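Local coordinates for putative primosome component (Streptococcus pyogenes serotype M3, PDB 2QGZ), which is a putative primosome component and helicase loader of the P-loop NTPase class, which probably binds ATP while placing the replicative helicase on DNA, at residues A173-L176 against S177-K180; E145-S149 against A150-G154. One frame throughout, in Å; residues are numbered along the deposited sequence.

Contact 1. Residues A173-L176 against S177-K180; sequences AHEL and SEKK
Ser-177, Glu-178 and Lys-179 donate their backbone N-H groups to the carbonyl oxygens of Ala-173, His-174 and Glu-175, four residues earlier, in the last turn of helix 165-179. The straightest of these bonds runs from Lys-179 N to Glu-175 O, 2.8 Å long with an N-H...O angle of 170°. At Lys-180 the ladder frays: its N reaches Leu-176 O at 3.0 Å in a weak bond.

Among the charged side chains, Glu-175 and Lys-179 run alongside each other in the same direction. A bend at chi2 (70°) turns the Glu-175 carboxylate forward along the helix, beside the Lys-179 chain, its OE2 3.4 Å from Lys-179 CE. Lys-179 NZ is 4.8 Å from Glu-175 OE2, too far for a salt bridge, so any attraction between the charges is probably modest. Glu-178 brings OE2 to the edge of the His-174 ring, 4.2 Å from ND1, the carboxylate turned 81° to the ring.

Ser-177 OG is hydrogen-bonded to Ile-105 O and Arg-108 NH1, and Lys-180 NZ to Val-144 O. The turn is wedged between helix 104-107, touched by His-174 and Glu-178, and helix 131-146, met by Glu-175 and Leu-176, while Ala-173 and Leu-176 rest on Thr-184 of strand 184-188.

Contact 2. Residues E145-S149 against A150-G154; sequences EQYPS and AEQKG
The loop that leads from helix 131-146 into strand 154-158 is a helix-to-strand connection folded back on itself, and the Gln-152 side chain reaches across the bend to touch Gln-146, Tyr-147 and Ser-149. Its chain is fully stretched, CG anti to the backbone N (chi1 -176°) and chi2 extended as well, which carries the amide to the end of the helix. There the two ends of the amide meet different surroundings. Gln-152 OE1 approaches the Tyr-147 ring obliquely, 3.2 Å from Tyr-147 CD2, with the amide and ring planes only 17° apart although the two side chains cross at about a right angle. Gln-152 NE2 lies beside the backbone, 3.6 Å from Gln-146 C, and makes a weak hydrogen bond to Phe-143 O, one turn back in the helix.

Nearer the root of the glutamine, contact is aliphatic: Gln-152 CB packs on Ser-149 CB at 3.6 Å. The hydroxyl of Ser-149 is occupied within its own segment, OG donating to Gln-146 O over 2.6 Å from above the carbonyl plane, 36° out of it. That bond ties the loop back to the helix end.

Between Gln-146 and Ser-149 the Tyr-147–Pro-148 peptide bond is cis, and Pro-148 CB sits over the centre of one face of the Tyr-147 ring, 3.8 Å above its plane. Aromatic-proline pairing of this kind is characteristic of cis-prolyl turns, and here it marks the turn by which the chain leaves a helix for strand 154-158, which leads into the probable P-loop of this P-loop NTPase-family domain.

In the fold
From the N terminus, the chain leaves helix 131-146 and enters contact 2, whose bend closes the connection to strand 154-158. It then passes the probable P-loop around Gly-159 to Ser-166, runs along helix 165-179 and reaches contact 1 at that helix's C-terminal end, before strand 184-188. The two contacts are therefore in series, neither nested nor crossed, yet they touch in space with centres about 14 Å apart. Lys-180 CE lies 3.0 Å from Tyr-147 O, and Leu-176 CD2 packs 4.1 Å from Tyr-147 CB. The ends of two helices are thereby joined beside the parallel sheet, so two local turns, well separated along the chain, pack against each other.

Contact 1. Residues A173-L176 against S177-K180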
ATOM      1  N   ALA A 173       4.826   5.432   5.555  1.00 30.89           N
ATOM      2  CA  ALA A 173       6.115   4.818   5.218  1.00 31.74           C
ATOM      3  C   ALA A 173       7.275   5.704   5.674  1.00 32.05           C
ATOM      4  O   ALA A 173       8.304   5.213   6.136  1.00 32.21           O
ATOM      5  CB  ALA A 173       6.214   4.572   3.704  1.00 27.64           C
ATOM      6  N   HIS A 174       7.104   7.013   5.533  1.00 32.65           N
ATOM      7  CA  HIS A 174       8.142   7.954   5.926  1.00 32.97           C
ATOM      8  C   HIS A 174       8.323   7.966   7.440  1.00 33.62           C
ATOM      9  O   HIS A 174       9.443   8.084   7.931  1.00 32.56           O
ATOM     10  CB  HIS A 174       7.795   9.352   5.432  1.00 33.07           C
ATOM     11  CG  HIS A 174       8.943  10.307   5.479  1.00 36.82           C
ATOM     12  ND1 HIS A 174       9.381  10.889   6.652  1.00 37.26           N
ATOM     13  CD2 HIS A 174       9.765  10.758   4.501  1.00 34.66           C
ATOM     14  CE1 HIS A 174      10.423  11.660   6.391  1.00 37.88           C
ATOM     15  NE2 HIS A 174      10.677  11.598   5.095  1.00 36.49           N
ATOM     16  N   GLU A 175       7.226   7.828   8.176  1.00 34.98           N
ATOM     17  CA  GLU A 175       7.279   7.826   9.630  1.00 38.52           C
ATOM     18  C   GLU A 175       7.852   6.495  10.140  1.00 41.40           C
ATOM     19  O   GLU A 175       8.545   6.455  11.160  1.00 41.18           O
ATOM     20  CB  GLU A 175       5.880   8.064  10.187  1.00 39.23           C
ATOM     21  CG  GLU A 175       5.821   8.447  11.643  1.00 42.51           C
ATOM     22  CD  GLU A 175       6.366   9.839  11.924  1.00 46.23           C
ATOM     23  OE1 GLU A 175       6.360  10.703  11.016  1.00 46.78           O
ATOM     24  OE2 GLU A 175       6.781  10.079  13.077  1.00 48.13           O
ATOM     25  N   LEU A 176       7.562   5.407   9.428  1.00 43.32           N
ATOM     26  CA  LEU A 176       8.082   4.091   9.806  1.00 46.11           C
ATOM     27  C   LEU A 176       9.595   4.074   9.648  1.00 46.68           C
ATOM     28  O   LEU A 176      10.311   3.482  10.455  1.00 48.28           O
ATOM     29  CB  LEU A 176       7.475   2.989   8.936  1.00 46.54           C
ATOM     30  CG  LEU A 176       6.176   2.370   9.443  1.00 48.01           C
ATOM     31  CD1 LEU A 176       5.689   1.318   8.462  1.00 49.62           C
ATOM     32  CD2 LEU A 176       6.414   1.759  10.804  1.00 48.61           C
ATOM     33  N   SER A 177      10.082   4.720   8.598  1.00 47.05           N
ATOM     34  CA  SER A 177      11.508   4.780   8.363  1.00 48.17           C
ATOM     35  C   SER A 177      12.189   5.699   9.371  1.00 50.99           C
ATOM     36  O   SER A 177      13.311   5.435   9.786  1.00 53.24           O
ATOM     37  CB  SER A 177      11.793   5.280   6.954  1.00 46.72           C
ATOM     38  OG  SER A 177      13.173   5.554   6.812  1.00 47.37           O
ATOM     39  N   GLU A 178      11.512   6.772   9.768  1.00 53.05           N
ATOM     40  CA  GLU A 178      12.096   7.714  10.719  1.00 55.73           C
ATOM     41  C   GLU A 178      12.071   7.232  12.164  1.00 55.76           C
ATOM     42  O   GLU A 178      13.083   7.298  12.856  1.00 57.08           O
ATOM     43  CB  GLU A 178      11.399   9.076  10.638  1.00 57.21           C
ATOM     44  CG  GLU A 178      11.957  10.093  11.633  1.00 61.91           C
ATOM     45  CD  GLU A 178      11.398  11.494  11.453  1.00 64.42           C
ATOM     46  OE1 GLU A 178      11.883  12.415  12.147  1.00 67.62           O
ATOM     47  OE2 GLU A 178      10.478  11.679  10.626  1.00 67.67           O
ATOM     48  N   LYS A 179      10.923   6.759  12.627  1.00 55.18           N
ATOM     49  CA  LYS A 179      10.818   6.291  14.003  1.00 56.19           C
ATOM     50  C   LYS A 179      11.460   4.929  14.165  1.00 55.88           C
ATOM     51  O   LYS A 179      12.353   4.750  14.988  1.00 58.06           O
ATOM     52  CB  LYS A 179       9.353   6.262  14.437  1.00 56.68           C
ATOM     53  CG  LYS A 179       8.768   7.659  14.549  1.00 57.30           C
ATOM     54  CD  LYS A 179       9.591   8.475  15.533  1.00 57.49           C
ATOM     55  CE  LYS A 179       9.233   9.941  15.492  1.00 58.89           C
ATOM     56  NZ  LYS A 179       9.947  10.696  16.567  1.00 58.77           N
ATOM     57  N   LYS A 180      10.992   3.966  13.385  1.00 55.03           N
ATOM     58  CA  LYS A 180      11.558   2.633  13.407  1.00 53.00           C
ATOM     59  C   LYS A 180      12.574   2.700  12.271  1.00 53.16           C
ATOM     60  O   LYS A 180      12.736   3.761  11.664  1.00 53.60           O
ATOM     61  CB  LYS A 180      10.474   1.607  13.112  1.00 53.04           C
ATOM     62  CG  LYS A 180       9.264   1.703  14.042  1.00 52.31           C
ATOM     63  CD  LYS A 180       9.676   1.572  15.485  1.00 53.27           C
ATOM     64  CE  LYS A 180       8.536   1.046  16.345  1.00 55.57           C
ATOM     65  NZ  LYS A 180       7.335   1.908  16.298  1.00 56.82           N
TER

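Contact 2. Residues E145-S149 against A150-G154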
ATOM      1  N   GLU A 145       3.044   3.114  15.565  1.00 41.77           N
ATOM      2  CA  GLU A 145       3.305   2.989  16.991  1.00 45.51           C
ATOM      3  C   GLU A 145       3.413   1.529  17.457  1.00 46.24           C
ATOM      4  O   GLU A 145       4.266   1.189  18.281  1.00 46.20           O
ATOM      5  CB  GLU A 145       2.193   3.719  17.753  1.00 47.58           C
ATOM      6  CG  GLU A 145       2.527   4.124  19.167  1.00 50.57           C
ATOM      7  CD  GLU A 145       1.388   4.879  19.853  1.00 52.22           C
ATOM      8  OE1 GLU A 145       1.529   5.199  21.052  1.00 52.30           O
ATOM      9  OE2 GLU A 145       0.354   5.151  19.202  1.00 49.69           O
ATOM     10  N   GLN A 146       2.561   0.666  16.908  1.00 46.88           N
ATOM     11  CA  GLN A 146       2.538  -0.747  17.278  1.00 47.64           C
ATOM     12  C   GLN A 146       3.429  -1.685  16.449  1.00 47.55           C
ATOM     13  O   GLN A 146       3.436  -2.888  16.680  1.00 46.97           O
ATOM     14  CB  GLN A 146       1.091  -1.245  17.241  1.00 47.76           C
ATOM     15  CG  GLN A 146       0.199  -0.546  18.244  1.00 50.41           C
ATOM     16  CD  GLN A 146      -1.284  -0.691  17.942  1.00 52.99           C
ATOM     17  OE1 GLN A 146      -2.115  -0.030  18.566  1.00 54.29           O
ATOM     18  NE2 GLN A 146      -1.624  -1.551  16.983  1.00 51.03           N
ATOM     19  N   TYR A 147       4.184  -1.145  15.498  1.00 47.95           N
ATOM     20  CA  TYR A 147       5.047  -1.978  14.666  1.00 47.82           C
ATOM     21  C   TYR A 147       6.351  -2.387  15.357  1.00 50.19           C
ATOM     22  O   TYR A 147       7.080  -1.548  15.883  1.00 50.40           O
ATOM     23  CB  TYR A 147       5.376  -1.260  13.354  1.00 44.77           C
ATOM     24  CG  TYR A 147       6.210  -2.096  12.415  1.00 43.02           C
ATOM     25  CD1 TYR A 147       7.601  -2.129  12.524  1.00 40.91           C
ATOM     26  CD2 TYR A 147       5.602  -2.912  11.460  1.00 42.13           C
ATOM     27  CE1 TYR A 147       8.366  -2.960  11.708  1.00 40.97           C
ATOM     28  CE2 TYR A 147       6.354  -3.751  10.641  1.00 42.16           C
ATOM     29  CZ  TYR A 147       7.734  -3.771  10.770  1.00 41.92           C
ATOM     30  OH  TYR A 147       8.473  -4.614   9.973  1.00 40.07           O
ATOM     31  N   PRO A 148       6.671  -3.693  15.352  1.00 53.03           N
ATOM     32  CA  PRO A 148       5.881  -4.771  14.747  1.00 54.74           C
ATOM     33  C   PRO A 148       4.955  -5.453  15.752  1.00 55.51           C
ATOM     34  O   PRO A 148       5.253  -5.515  16.943  1.00 55.36           O
ATOM     35  CB  PRO A 148       6.952  -5.720  14.238  1.00 54.90           C
ATOM     36  CG  PRO A 148       7.959  -5.651  15.351  1.00 53.79           C
ATOM     37  CD  PRO A 148       8.039  -4.160  15.646  1.00 53.10           C
ATOM     38  N   SER A 149       3.827  -5.955  15.260  1.00 57.21           N
ATOM     39  CA  SER A 149       2.857  -6.649  16.096  1.00 57.76           C
ATOM     40  C   SER A 149       2.650  -8.031  15.523  1.00 58.81           C
ATOM     41  O   SER A 149       3.114  -8.332  14.424  1.00 58.25           O
ATOM     42  CB  SER A 149       1.519  -5.913  16.115  1.00 58.37           C
ATOM     43  OG  SER A 149       1.627  -4.692  16.817  1.00 59.93           O
ATOM     44  N   ALA A 150       1.939  -8.864  16.271  1.00 61.47           N
ATOM     45  CA  ALA A 150       1.676 -10.237  15.865  1.00 63.93           C
ATOM     46  C   ALA A 150       1.208 -10.372  14.413  1.00 65.74           C
ATOM     47  O   ALA A 150       2.014 -10.615  13.505  1.00 65.92           O
ATOM     48  CB  ALA A 150       0.650 -10.857  16.809  1.00 63.66           C
ATOM     49  N   GLU A 151      -0.095 -10.215  14.201  1.00 66.93           N
ATOM     50  CA  GLU A 151      -0.685 -10.333  12.870  1.00 68.64           C
ATOM     51  C   GLU A 151      -1.126  -8.960  12.365  1.00 67.53           C
ATOM     52  O   GLU A 151      -2.060  -8.850  11.567  1.00 68.25           O
ATOM     53  CB  GLU A 151      -1.897 -11.273  12.922  1.00 71.86           C
ATOM     54  CG  GLU A 151      -3.021 -10.773  13.840  1.00 75.14           C
ATOM     55  CD  GLU A 151      -2.613 -10.725  15.309  1.00 77.43           C
ATOM     56  OE1 GLU A 151      -2.748 -11.763  15.999  1.00 78.49           O
ATOM     57  OE2 GLU A 151      -2.144  -9.655  15.767  1.00 77.60           O
ATOM     58  N   GLN A 152      -0.452  -7.921  12.852  1.00 64.71           N
ATOM     59  CA  GLN A 152      -0.737  -6.539  12.480  1.00 60.58           C
ATOM     60  C   GLN A 152      -1.218  -6.464  11.031  1.00 57.15           C
ATOM     61  O   GLN A 152      -0.516  -6.875  10.109  1.00 55.78           O
ATOM     62  CB  GLN A 152       0.527  -5.696  12.680  1.00 61.20           C
ATOM     63  CG  GLN A 152       0.354  -4.216  12.433  1.00 62.38           C
ATOM     64  CD  GLN A 152       1.601  -3.420  12.790  1.00 63.74           C
ATOM     65  OE1 GLN A 152       2.712  -3.768  12.382  1.00 63.81           O
ATOM     66  NE2 GLN A 152       1.419  -2.339  13.548  1.00 62.30           N
ATOM     67  N   LYS A 153      -2.427  -5.948  10.842  1.00 54.23           N
ATOM     68  CA  LYS A 153      -3.022  -5.839   9.516  1.00 50.50           C
ATOM     69  C   LYS A 153      -2.790  -4.480   8.874  1.00 47.57           C
ATOM     70  O   LYS A 153      -2.679  -3.471   9.559  1.00 46.31           O
ATOM     71  CB  LYS A 153      -4.525  -6.099   9.600  1.00 50.48           C
ATOM     72  CG  LYS A 153      -4.900  -7.470  10.133  1.00 52.57           C
ATOM     73  CD  LYS A 153      -4.222  -8.587   9.343  1.00 55.13           C
ATOM     74  CE  LYS A 153      -4.871  -9.934   9.639  1.00 56.87           C
ATOM     75  NZ  LYS A 153      -5.094 -10.128  11.099  1.00 58.78           N
ATOM     76  N   GLY A 154      -2.730  -4.462   7.548  1.00 43.79           N
ATOM     77  CA  GLY A 154      -2.527  -3.214   6.845  1.00 40.76           C
ATOM     78  C   GLY A 154      -3.863  -2.551   6.598  1.00 38.83           C
ATOM     79  O   GLY A 154      -4.870  -2.923   7.193  1.00 38.33           O
TER